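Local coordinates for protein Ribose/Galactose Isomerase (Vibrio parahaemolyticus, PDB 3ONO) that probably interconverts aldose and ketose forms of sugar phosphates, an isomerase of the LacAB/RpiB family, at residues C92-D100 against E126-E134. Sequence-based numbering, arbitrary orientation.
Sequences CGYCLEPSD and ELNVRYIFE
N128 reaches from the helix to the loop and makes the one hydrogen bond between the two segments: its ND2 donates to L96 O at 2.9 Å. The bond is nearly straight (163°) and the oxygen lies close to the amide plane, yet ND2 sits well above the carbonyl plane of L96. CG anti to the backbone N (chi1 -173°) sends the amide across to the loop, and OD1 then rests 3.4 Å from P98 CD.

The apolar part centres on I132. Its CG2 meets SG in one of the two positions of C95, CG1 lies 3.8 Å from both E97 C and P98 N, and CD1 approaches L96 C. Beside it, P98 CG packs on Y131 CB at 3.6 Å, the two side chains pointing the same way.

E97, at the N-cap, and D100 form a capping box: E97 OE1 accepts from S99 N and D100 OD2 from E97 N; OD2 also takes L96 N. K119 of the second subunit forms salt bridges with both E97 and D100, and Y131 of a third subunit packs on P98. The contact joins the turn between strand 92-94, outermost in this chain's sheet, and helix 98-108 to helix 125-136, which packs through F133 on helix 18-31.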
ATOM      1  N   CYS A  92       8.911 -13.438  13.984  1.00 17.46           N
ATOM      2  CA  CYS A  92       8.760 -12.017  13.649  1.00 17.30           C
ATOM      3  C   CYS A  92       8.074 -11.823  12.303  1.00 19.93           C
ATOM      4  O   CYS A  92       8.570 -12.293  11.277  1.00 18.38           O
ATOM      5  CB  CYS A  92      10.157 -11.354  13.605  1.00 16.22           C
ATOM      6  SG  CYS A  92      10.102  -9.542  13.418  1.00 19.24           S
ATOM      7  N   GLY A  93       6.929 -11.136  12.296  1.00 17.55           N
ATOM      8  CA  GLY A  93       6.257 -10.829  11.031  1.00 16.09           C
ATOM      9  C   GLY A  93       6.599  -9.428  10.513  1.00 20.57           C
ATOM     10  O   GLY A  93       7.097  -8.601  11.261  1.00 19.09           O
ATOM     11  N   TYR A  94       6.321  -9.145   9.243  1.00 16.87           N
ATOM     12  CA  TYR A  94       6.378  -7.756   8.781  1.00 17.78           C
ATOM     13  C   TYR A  94       5.115  -7.039   9.256  1.00 21.43           C
ATOM     14  O   TYR A  94       4.100  -7.670   9.532  1.00 19.96           O
ATOM     15  CB  TYR A  94       6.509  -7.669   7.239  1.00 18.19           C
ATOM     16  CG  TYR A  94       5.290  -8.130   6.460  1.00 19.47           C
ATOM     17  CD1 TYR A  94       4.164  -7.304   6.335  1.00 18.65           C
ATOM     18  CD2 TYR A  94       5.253  -9.381   5.839  1.00 20.31           C
ATOM     19  CE1 TYR A  94       3.017  -7.719   5.629  1.00 17.14           C
ATOM     20  CE2 TYR A  94       4.108  -9.800   5.112  1.00 20.29           C
ATOM     21  CZ  TYR A  94       3.007  -8.965   5.018  1.00 22.87           C
ATOM     22  OH  TYR A  94       1.881  -9.374   4.335  1.00 19.70           O
ATOM     23  N   CYS A  95       5.184  -5.722   9.374  0.73 18.62           N
ATOM     24  CA  CYS A  95       3.981  -4.986   9.708  0.73 19.51           C
ATOM     25  C   CYS A  95       4.054  -3.632   9.051  0.73 19.30           C
ATOM     26  O   CYS A  95       4.814  -2.782   9.499  0.73 20.40           O
ATOM     27  CB  CYS A  95       3.880  -4.821  11.218  0.73 21.02           C
ATOM     28  SG  CYS A  95       2.223  -4.412  11.693  0.73 21.79           S
ATOM     29  N   LEU A  96       3.268  -3.443   7.995  1.00 16.47           N
ATOM     30  CA  LEU A  96       3.334  -2.219   7.200  1.00 18.11           C
ATOM     31  C   LEU A  96       2.085  -1.350   7.303  1.00 21.49           C
ATOM     32  O   LEU A  96       2.126  -0.156   7.017  1.00 23.21           O
ATOM     33  CB  LEU A  96       3.588  -2.580   5.736  1.00 19.35           C
ATOM     34  CG  LEU A  96       4.884  -3.368   5.518  1.00 26.05           C
ATOM     35  CD1 LEU A  96       5.017  -3.691   4.042  1.00 32.59           C
ATOM     36  CD2 LEU A  96       6.099  -2.589   6.011  1.00 24.54           C
ATOM     37  N   GLU A  97       0.972  -1.947   7.701  1.00 19.86           N
ATOM     38  CA  GLU A  97      -0.295  -1.204   7.802  1.00 20.58           C
ATOM     39  C   GLU A  97      -1.111  -1.962   8.849  1.00 22.74           C
ATOM     40  O   GLU A  97      -0.812  -3.121   9.143  1.00 21.01           O
ATOM     41  CB  GLU A  97      -0.971  -1.100   6.439  1.00 24.92           C
ATOM     42  CG  GLU A  97      -1.296  -2.432   5.788  1.00 25.10           C
ATOM     43  CD  GLU A  97      -2.703  -2.871   6.143  1.00 33.06           C
ATOM     44  OE1 GLU A  97      -3.371  -2.131   6.897  1.00 27.01           O
ATOM     45  OE2 GLU A  97      -3.149  -3.933   5.671  1.00 40.08           O
ATOM     46  N   PRO A  98      -2.089  -1.307   9.469  1.00 21.69           N
ATOM     47  CA  PRO A  98      -2.770  -1.869  10.643  1.00 19.71           C
ATOM     48  C   PRO A  98      -3.332  -3.285  10.507  1.00 22.80           C
ATOM     49  O   PRO A  98      -3.233  -4.057  11.461  1.00 21.85           O
ATOM     50  CB  PRO A  98      -3.912  -0.885  10.891  1.00 22.88           C
ATOM     51  CG  PRO A  98      -3.390   0.397  10.347  1.00 24.98           C
ATOM     52  CD  PRO A  98      -2.535   0.072   9.174  1.00 24.38           C
ATOM     53  N   SER A  99      -3.927  -3.640   9.374  0.59 21.02           N
ATOM     54  CA  SER A  99      -4.508  -4.984   9.307  0.59 20.51           C
ATOM     55  C   SER A  99      -3.437  -6.091   9.260  0.59 19.07           C
ATOM     56  O   SER A  99      -3.734  -7.261   9.531  0.59 19.48           O
ATOM     57  CB  SER A  99      -5.506  -5.120   8.153  0.59 20.49           C
ATOM     58  OG  SER A  99      -4.860  -5.500   6.958  0.59 24.27           O
ATOM     59  N   ASP A 100      -2.197  -5.740   8.921  1.00 17.28           N
ATOM     60  CA  ASP A 100      -1.094  -6.712   9.058  1.00 17.38           C
ATOM     61  C   ASP A 100      -0.947  -7.198  10.494  1.00 19.28           C
ATOM     62  O   ASP A 100      -0.654  -8.371  10.743  1.00 19.80           O
ATOM     63  CB  ASP A 100       0.263  -6.102   8.659  1.00 17.20           C
ATOM     64  CG  ASP A 100       0.361  -5.784   7.162  1.00 18.85           C
ATOM     65  OD1 ASP A 100      -0.364  -6.400   6.356  1.00 21.01           O
ATOM     66  OD2 ASP A 100       1.210  -4.932   6.789  1.00 21.52           O
ATOM     67  N   GLU A 126       3.700   8.822  11.127  1.00 24.72           N
ATOM     68  CA  GLU A 126       3.525   8.523  12.539  1.00 23.18           C
ATOM     69  C   GLU A 126       2.104   8.021  12.850  1.00 23.15           C
ATOM     70  O   GLU A 126       1.915   7.293  13.824  1.00 24.89           O
ATOM     71  CB  GLU A 126       3.867   9.744  13.410  1.00 23.96           C
ATOM     72  CG  GLU A 126       2.865  10.895  13.358  1.00 28.78           C
ATOM     73  CD  GLU A 126       3.018  11.750  12.120  1.00 31.44           C
ATOM     74  OE1 GLU A 126       2.263  12.731  11.965  1.00 30.07           O
ATOM     75  OE2 GLU A 126       3.908  11.457  11.302  1.00 29.13           O
ATOM     76  N   LEU A 127       1.123   8.454  12.055  1.00 23.22           N
ATOM     77  CA  LEU A 127      -0.260   7.999  12.199  1.00 24.79           C
ATOM     78  C   LEU A 127      -0.348   6.490  11.961  1.00 24.11           C
ATOM     79  O   LEU A 127      -0.956   5.760  12.739  1.00 23.61           O
ATOM     80  CB  LEU A 127      -1.163   8.716  11.207  1.00 27.62           C
ATOM     81  CG  LEU A 127      -1.262  10.205  11.536  1.00 33.09           C
ATOM     82  CD1 LEU A 127      -2.234  10.857  10.589  1.00 36.12           C
ATOM     83  CD2 LEU A 127      -1.695  10.369  12.979  1.00 33.56           C
ATOM     84  N   ASN A 128       0.259   6.039  10.872  1.00 24.11           N
ATOM     85  CA  ASN A 128       0.276   4.616  10.554  1.00 21.48           C
ATOM     86  C   ASN A 128       0.956   3.809  11.677  1.00 25.55           C
ATOM     87  O   ASN A 128       0.483   2.734  12.054  1.00 21.95           O
ATOM     88  CB  ASN A 128       0.957   4.404   9.203  1.00 25.52           C
ATOM     89  CG  ASN A 128       0.874   2.973   8.731  1.00 22.87           C
ATOM     90  OD1 ASN A 128      -0.220   2.436   8.551  1.00 22.02           O
ATOM     91  ND2 ASN A 128       2.035   2.351   8.503  1.00 22.89           N
ATOM     92  N   VAL A 129       2.053   4.329  12.229  1.00 22.81           N
ATOM     93  CA  VAL A 129       2.707   3.645  13.359  1.00 22.39           C
ATOM     94  C   VAL A 129       1.725   3.520  14.521  1.00 22.93           C
ATOM     95  O   VAL A 129       1.560   2.451  15.113  1.00 23.12           O
ATOM     96  CB  VAL A 129       3.936   4.426  13.837  1.00 21.92           C
ATOM     97  CG1 VAL A 129       4.498   3.836  15.143  1.00 20.03           C
ATOM     98  CG2 VAL A 129       4.997   4.473  12.741  1.00 22.64           C
ATOM     99  N   ARG A 130       1.062   4.630  14.857  1.00 20.06           N
ATOM    100  CA  ARG A 130       0.070   4.609  15.926  1.00 22.17           C
ATOM    101  C   ARG A 130      -1.006   3.548  15.694  1.00 19.45           C
ATOM    102  O   ARG A 130      -1.346   2.775  16.596  1.00 25.10           O
ATOM    103  CB  ARG A 130      -0.600   5.992  16.051  1.00 22.99           C
ATOM    104  CG  ARG A 130      -1.606   6.078  17.181  1.00 24.71           C
ATOM    105  CD  ARG A 130      -2.283   7.477  17.208  1.00 32.52           C
ATOM    106  NE  ARG A 130      -1.271   8.530  17.265  1.00 34.09           N
ATOM    107  CZ  ARG A 130      -1.435   9.789  16.849  1.00 41.00           C
ATOM    108  NH1 ARG A 130      -2.588  10.199  16.313  1.00 35.92           N
ATOM    109  NH2 ARG A 130      -0.419  10.643  16.952  1.00 43.71           N
ATOM    110  N   TYR A 131      -1.552   3.535  14.479  1.00 19.43           N
ATOM    111  CA  TYR A 131      -2.664   2.659  14.139  1.00 22.09           C
ATOM    112  C   TYR A 131      -2.211   1.187  14.160  1.00 22.03           C
ATOM    113  O   TYR A 131      -2.959   0.282  14.549  1.00 23.25           O
ATOM    114  CB  TYR A 131      -3.198   3.012  12.759  1.00 19.31           C
ATOM    115  CG  TYR A 131      -3.770   4.416  12.610  1.00 19.70           C
ATOM    116  CD1 TYR A 131      -3.957   5.252  13.712  1.00 25.51           C
ATOM    117  CD2 TYR A 131      -4.124   4.905  11.353  1.00 21.42           C
ATOM    118  CE1 TYR A 131      -4.502   6.542  13.547  1.00 24.70           C
ATOM    119  CE2 TYR A 131      -4.656   6.162  11.190  1.00 25.19           C
ATOM    120  CZ  TYR A 131      -4.829   6.980  12.277  1.00 28.81           C
ATOM    121  OH  TYR A 131      -5.375   8.233  12.068  1.00 28.36           O
ATOM    122  N   ILE A 132      -0.986   0.955  13.716  1.00 20.65           N
ATOM    123  CA  ILE A 132      -0.403  -0.388  13.810  1.00 19.28           C
ATOM    124  C   ILE A 132      -0.376  -0.850  15.263  1.00 23.26           C
ATOM    125  O   ILE A 132      -0.745  -1.984  15.567  1.00 22.41           O
ATOM    126  CB  ILE A 132       1.021  -0.430  13.205  1.00 19.13           C
ATOM    127  CG1 ILE A 132       0.949  -0.458  11.671  1.00 18.83           C
ATOM    128  CG2 ILE A 132       1.848  -1.634  13.792  1.00 19.88           C
ATOM    129  CD1 ILE A 132       2.311  -0.146  10.991  1.00 19.42           C
ATOM    130  N   PHE A 133       0.044   0.023  16.175  1.00 22.02           N
ATOM    131  CA  PHE A 133       0.133  -0.365  17.572  1.00 21.40           C
ATOM    132  C   PHE A 133      -1.256  -0.607  18.154  1.00 22.87           C
ATOM    133  O   PHE A 133      -1.453  -1.501  18.975  1.00 25.23           O
ATOM    134  CB  PHE A 133       0.896   0.683  18.395  1.00 23.48           C
ATOM    135  CG  PHE A 133       2.373   0.786  18.049  1.00 24.05           C
ATOM    136  CD1 PHE A 133       3.044  -0.272  17.449  1.00 21.19           C
ATOM    137  CD2 PHE A 133       3.083   1.945  18.331  1.00 23.57           C
ATOM    138  CE1 PHE A 133       4.429  -0.180  17.120  1.00 21.70           C
ATOM    139  CE2 PHE A 133       4.450   2.065  18.025  1.00 21.01           C
ATOM    140  CZ  PHE A 133       5.140   0.983  17.410  1.00 22.98           C
ATOM    141  N   GLU A 134      -2.216   0.195  17.716  1.00 23.85           N
ATOM    142  CA  GLU A 134      -3.595   0.025  18.148  1.00 26.26           C
ATOM    143  C   GLU A 134      -4.112  -1.364  17.826  1.00 26.99           C
ATOM    144  O   GLU A 134      -4.793  -1.975  18.642  1.00 32.41           O
ATOM    145  CB  GLU A 134      -4.494   1.079  17.479  1.00 25.41           C
ATOM    146  CG  GLU A 134      -4.184   2.479  17.952  1.00 27.26           C
ATOM    147  CD  GLU A 134      -5.032   3.555  17.248  1.00 31.75           C
ATOM    148  OE1 GLU A 134      -5.806   3.211  16.326  1.00 30.40           O
ATOM    149  OE2 GLU A 134      -4.911   4.740  17.627  1.00 30.41           O
TER